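Local coordinates for protein phytoene synthase (Enterococcus hirae, PDB 5IYS) that probably joins isoprenoid diphosphates head to head, as a magnesium-dependent phytoene or dehydrosqualene synthase of the squalene/phytoene synthase family, at residues Gly175-Tyr178 against Ile183-Thr186; Ala211-Leu216 against Ile255-His260. One frame throughout, in Å; residues are numbered along the deposited sequence.

Contact 1: Gly175-Tyr178 against Ile183-Thr186; sequences GEDY and IYLT
Tyr-184 OH is hydrogen-bonded to Arg-182 NH1, and the ring that carries it presses against the carboxylate of Asp-177. No hydrogen bond joins the two segments here; the touch is van der Waals. Asp-177 OD2 lies 3.5 Å from Tyr-184 CD2 and almost as near CE2, so one carboxylate oxygen is shared between these two neighbouring ring carbons. It comes in obliquely, with the two planes 59° apart and the side chains crossing at about a right angle. Tyr-184 CG sits beside its own backbone N (chi1 -68°), which carries the ring toward Asp-177 on helix 174-179; Phe-119 packs edge-to-face with it.

On the other flank, Ile-183 lies alongside Tyr-178, both side chains pointing the same way. Ile-183 CG1 is in the plane of the phenol ring and meets its edge at Tyr-178 CD1, 3.7 Å away. With chi2 at -179°, Ile-183 is stretched out, and its CD1 carries on along the same edge to Tyr-178 CE1 at 3.8 Å.

The Asp-177 side lies beside the magnesium and substrate-analogue site. The Asp-177 side chain is about 4 Å from a bound magnesium ion and about 4 Å from the side chain of Asp-173, a magnesium-binding residue, consistent with a place in the second aspartate-rich motif of this family, while the Tyr-184 side chain is about 5 Å from a bound farnesyl thiodiphosphate. Through these two pairs the loop lies back against short helix 174-179, just ahead of helix 187-193, which Thr-186 OG1 caps at Asp-189 N, and Leu-185 packs on helix 207-227.

Contact 2: Ala211-Leu216 against Ile255-His260; sequences ALWESL and IVRKQH
Two helices of the all-alpha isoprenoid synthase fold, 207-227 and the C-terminal end of 236-258, face each other here with their nearest CA atoms, of Glu-214 and Arg-257, 9.2 Å apart. Across that gap runs a side-on bidentate salt bridge: Arg-257 NE gives its hydrogen to Glu-214 OE2 and NH2 gives one to OE1, each at 2.9 Å. Both bonds are fairly straight, 162° and 163°, both use syn lone pairs, and the carboxylate and guanidinium are nearly coplanar. An arginine chain extended from CG to NE meets a glutamate bent at chi2 (-72°), which turns the carboxylate toward it. On its far side, Arg-257 NH1 makes a second salt bridge, to Glu-221 OE2.

Trp-213 fills the buried side. Its indole stands with its edge against one face of the guanidinium, the planes nearly perpendicular, and CZ3 lies 3.7 Å from Arg-257 NE. Farther round the ring, Trp-213 CZ2 touches Val-256 CG1 at 3.5 Å in an oblique approach, while NE1 is hydrogen-bonded to Leu-171 O of helix 155-172.

A Schellman motif ends helix 236-258, with His-260 at positive phi and Tyr-261 N bonded to Val-256 O. The chain thereby brings Tyr-261 back to the contact: its ring packs edge-to-face with Trp-213, and its OH hydrogen-bonds Glu-214 OE2, the oxygen already held by Arg-257 NE.

Overall arrangement
Coming from the N terminus, the chain reaches contact 1 first. It closes a very short loop, four residues between its segments, by turning the chain after helix 174-179 back on itself. Contact 2 opens only after that and closes a far longer excursion: 38 residues, mostly helical, separate the parts of helices 207-227 and 236-258 that meet. The two are therefore in series, neither nested nor crossed, and their centres lie 14 Å apart on the same side of the chain's centre. Leu-185 joins them directly, its CD2 packing 3.8 Å from Leu-212 CD2. The loop beside the magnesium site is thus tied to the pair of helices 207-227 and 236-258.

Contact 1: Gly175-Tyr178 against Ile183-Thr186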
loop_
_atom_site.group_PDB
_atom_site.type_symbol
_atom_site.label_atom_id
_atom_site.label_comp_id
_atom_site.label_asym_id
_atom_site.label_seq_id
_atom_site.Cartn_x
_atom_site.Cartn_y
_atom_site.Cartn_z
ATOM N N GLY A 175 -7.420 6.181 15.537
ATOM C CA GLY A 175 -8.726 6.307 16.194
ATOM C C GLY A 175 -9.838 5.498 15.549
ATOM O O GLY A 175 -10.592 4.799 16.243
ATOM N N GLU A 176 -9.963 5.628 14.230
ATOM C CA GLU A 176 -10.948 4.880 13.440
ATOM C C GLU A 176 -10.699 3.380 13.588
ATOM O O GLU A 176 -11.643 2.608 13.789
ATOM C CB GLU A 176 -10.920 5.300 11.959
ATOM C CG GLU A 176 -12.015 6.322 11.566
ATOM C CD GLU A 176 -11.497 7.549 10.804
ATOM O OE1 GLU A 176 -10.768 7.365 9.800
ATOM O OE2 GLU A 176 -11.850 8.700 11.170
ATOM N N ASP A 177 -9.429 2.980 13.607
ATOM C CA ASP A 177 -9.095 1.552 13.779
ATOM C C ASP A 177 -9.600 1.037 15.133
ATOM O O ASP A 177 -10.276 0.004 15.213
ATOM C CB ASP A 177 -7.587 1.326 13.667
ATOM C CG ASP A 177 -7.101 1.293 12.218
ATOM O OD1 ASP A 177 -7.950 1.169 11.321
ATOM O OD2 ASP A 177 -5.880 1.423 11.982
ATOM N N TYR A 178 -9.252 1.757 16.197
ATOM C CA TYR A 178 -9.643 1.331 17.535
ATOM C C TYR A 178 -11.159 1.211 17.640
ATOM O O TYR A 178 -11.673 0.301 18.306
ATOM C CB TYR A 178 -9.136 2.295 18.606
ATOM C CG TYR A 178 -9.480 1.825 20.005
ATOM C CD1 TYR A 178 -8.847 0.725 20.561
ATOM C CD2 TYR A 178 -10.464 2.460 20.751
ATOM C CE1 TYR A 178 -9.174 0.286 21.827
ATOM C CE2 TYR A 178 -10.796 2.027 22.020
ATOM C CZ TYR A 178 -10.142 0.944 22.552
ATOM O OH TYR A 178 -10.466 0.505 23.818
ATOM N N ILE A 183 -6.231 -2.685 17.094
ATOM C CA ILE A 183 -5.050 -1.937 17.510
ATOM C C ILE A 183 -3.867 -2.518 16.762
ATOM O O ILE A 183 -3.533 -3.683 16.961
ATOM C CB ILE A 183 -4.799 -2.020 19.041
ATOM C CG1 ILE A 183 -6.011 -1.464 19.803
ATOM C CG2 ILE A 183 -3.514 -1.268 19.426
ATOM C CD1 ILE A 183 -5.851 -1.470 21.332
ATOM N N TYR A 184 -3.288 -1.728 15.860
ATOM C CA TYR A 184 -2.039 -2.119 15.200
ATOM C C TYR A 184 -0.772 -1.747 15.968
ATOM O O TYR A 184 0.298 -2.310 15.747
ATOM C CB TYR A 184 -2.013 -1.527 13.779
ATOM C CG TYR A 184 -3.057 -2.151 12.876
ATOM C CD1 TYR A 184 -2.803 -3.349 12.210
ATOM C CD2 TYR A 184 -4.314 -1.563 12.721
ATOM C CE1 TYR A 184 -3.746 -3.921 11.395
ATOM C CE2 TYR A 184 -5.268 -2.126 11.897
ATOM C CZ TYR A 184 -4.969 -3.300 11.226
ATOM O OH TYR A 184 -5.913 -3.858 10.389
ATOM N N LEU A 185 -0.841 -0.712 16.792
ATOM C CA LEU A 185 0.301 -0.373 17.636
ATOM C C LEU A 185 0.660 -1.588 18.503
ATOM O O LEU A 185 -0.219 -2.371 18.859
ATOM C CB LEU A 185 -0.045 0.820 18.536
ATOM C CG LEU A 185 -0.542 2.074 17.817
ATOM C CD1 LEU A 185 -0.944 3.133 18.851
ATOM C CD2 LEU A 185 0.512 2.620 16.853
ATOM N N THR A 186 1.949 -1.807 18.734
ATOM C CA THR A 186 2.372 -3.043 19.361
ATOM C C THR A 186 2.171 -3.005 20.872
ATOM O O THR A 186 2.200 -1.944 21.507
ATOM C CB THR A 186 3.809 -3.452 18.997
ATOM O OG1 THR A 186 4.754 -2.606 19.662
ATOM C CG2 THR A 186 4.019 -3.376 17.484
#

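Contact 2: Ala211-Leu216 against Ile255-His260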
loop_
_atom_site.group_PDB
_atom_site.type_symbol
_atom_site.label_atom_id
_atom_site.label_comp_id
_atom_site.label_asym_id
_atom_site.label_seq_id
_atom_site.Cartn_x
_atom_site.Cartn_y
_atom_site.Cartn_z
ATOM N N ALA A 211 4.735 10.320 21.962
ATOM C CA ALA A 211 6.040 9.673 22.004
ATOM C C ALA A 211 6.055 8.422 21.135
ATOM O O ALA A 211 6.973 8.234 20.332
ATOM C CB ALA A 211 6.394 9.332 23.435
ATOM N N LEU A 212 5.077 7.546 21.361
ATOM C CA LEU A 212 4.957 6.295 20.634
ATOM C C LEU A 212 4.744 6.542 19.137
ATOM O O LEU A 212 5.487 6.007 18.318
ATOM C CB LEU A 212 3.794 5.473 21.192
ATOM C CG LEU A 212 3.577 4.050 20.664
ATOM C CD1 LEU A 212 2.579 3.277 21.552
ATOM C CD2 LEU A 212 3.118 4.051 19.211
ATOM N N TRP A 213 3.764 7.381 18.813
ATOM C CA TRP A 213 3.501 7.830 17.455
ATOM C C TRP A 213 4.796 8.254 16.759
ATOM O O TRP A 213 5.152 7.740 15.688
ATOM C CB TRP A 213 2.478 8.966 17.457
ATOM C CG TRP A 213 1.850 9.226 16.107
ATOM C CD1 TRP A 213 0.621 8.789 15.677
ATOM C CD2 TRP A 213 2.398 10.000 15.032
ATOM N NE1 TRP A 213 0.402 9.196 14.382
ATOM C CE2 TRP A 213 1.454 9.977 13.978
ATOM C CE3 TRP A 213 3.583 10.728 14.862
ATOM C CZ2 TRP A 213 1.651 10.667 12.774
ATOM C CZ3 TRP A 213 3.809 11.361 13.648
ATOM C CH2 TRP A 213 2.846 11.326 12.613
ATOM N N GLU A 214 5.519 9.163 17.387
ATOM C CA GLU A 214 6.753 9.667 16.808
ATOM C C GLU A 214 7.839 8.615 16.684
ATOM O O GLU A 214 8.587 8.627 15.707
ATOM C CB GLU A 214 7.251 10.914 17.528
ATOM C CG GLU A 214 6.414 12.151 17.217
ATOM C CD GLU A 214 6.614 12.690 15.802
ATOM O OE1 GLU A 214 7.424 12.150 15.018
ATOM O OE2 GLU A 214 5.910 13.640 15.431
ATOM N N SER A 215 7.884 7.671 17.624
ATOM C CA SER A 215 8.822 6.576 17.497
ATOM C C SER A 215 8.545 5.785 16.214
ATOM O O SER A 215 9.471 5.334 15.533
ATOM C CB SER A 215 8.702 5.613 18.671
ATOM O OG SER A 215 9.740 4.657 18.617
ATOM N N LEU A 216 7.284 5.417 16.032
ATOM C CA LEU A 216 6.904 4.633 14.850
ATOM C C LEU A 216 7.026 5.472 13.573
ATOM O O LEU A 216 7.418 4.954 12.529
ATOM C CB LEU A 216 5.471 4.111 15.019
ATOM C CG LEU A 216 5.024 2.937 14.147
ATOM C CD1 LEU A 216 5.950 1.748 14.425
ATOM C CD2 LEU A 216 3.571 2.553 14.414
ATOM N N ILE A 255 0.765 15.814 8.033
ATOM C CA ILE A 255 -0.615 16.222 8.251
ATOM C C ILE A 255 -1.023 15.957 9.699
ATOM O O ILE A 255 -1.633 16.818 10.340
ATOM C CB ILE A 255 -1.560 15.432 7.308
ATOM C CG1 ILE A 255 -1.649 16.110 5.938
ATOM C CG2 ILE A 255 -2.955 15.285 7.893
ATOM C CD1 ILE A 255 -0.495 17.043 5.637
ATOM N N VAL A 256 -0.784 14.738 10.182
ATOM C CA VAL A 256 -1.172 14.366 11.544
ATOM C C VAL A 256 -0.415 15.229 12.548
ATOM O O VAL A 256 -0.975 15.686 13.541
ATOM C CB VAL A 256 -0.930 12.871 11.846
ATOM C CG1 VAL A 256 -1.281 12.536 13.287
ATOM C CG2 VAL A 256 -1.714 11.994 10.890
ATOM N N ARG A 257 0.866 15.456 12.291
ATOM C CA ARG A 257 1.622 16.372 13.139
ATOM C C ARG A 257 1.010 17.781 13.129
ATOM O O ARG A 257 0.810 18.376 14.183
ATOM C CB ARG A 257 3.079 16.421 12.686
ATOM C CG ARG A 257 3.854 15.159 12.924
ATOM C CD ARG A 257 5.187 15.249 12.222
ATOM N NE ARG A 257 6.071 14.147 12.579
ATOM C CZ ARG A 257 6.691 13.375 11.698
ATOM N NH1 ARG A 257 6.566 13.626 10.403
ATOM N NH2 ARG A 257 7.514 12.415 12.106
ATOM N N LYS A 258 0.672 18.306 11.952
ATOM C CA LYS A 258 0.166 19.673 11.850
ATOM C C LYS A 258 -1.154 19.812 12.585
ATOM O O LYS A 258 -1.453 20.881 13.119
ATOM C CB LYS A 258 -0.022 20.119 10.395
ATOM C CG LYS A 258 1.270 20.323 9.607
ATOM C CD LYS A 258 2.349 21.034 10.417
ATOM C CE LYS A 258 3.275 20.054 11.149
ATOM N NZ LYS A 258 4.057 19.191 10.202
ATOM N N GLN A 259 -1.965 18.759 12.578
ATOM C CA GLN A 259 -3.227 18.757 13.309
ATOM C C GLN A 259 -3.008 18.355 14.763
ATOM O O GLN A 259 -3.937 17.960 15.470
ATOM C CB GLN A 259 -4.247 17.844 12.623
ATOM C CG GLN A 259 -4.678 18.345 11.226
ATOM C CD GLN A 259 -5.640 17.390 10.522
ATOM O OE1 GLN A 259 -6.070 17.631 9.385
ATOM N NE2 GLN A 259 -5.906 16.256 11.159
ATOM N N HIS A 260 -1.752 18.456 15.192
ATOM C CA HIS A 260 -1.353 18.242 16.586
ATOM C C HIS A 260 -1.702 16.840 17.098
ATOM O O HIS A 260 -2.145 16.667 18.245
ATOM C CB HIS A 260 -1.875 19.355 17.512
ATOM C CG HIS A 260 -1.750 20.735 16.940
ATOM N ND1 HIS A 260 -0.531 21.342 16.702
ATOM C CD2 HIS A 260 -2.695 21.615 16.528
ATOM C CE1 HIS A 260 -0.732 22.527 16.148
ATOM N NE2 HIS A 260 -2.034 22.712 16.026
#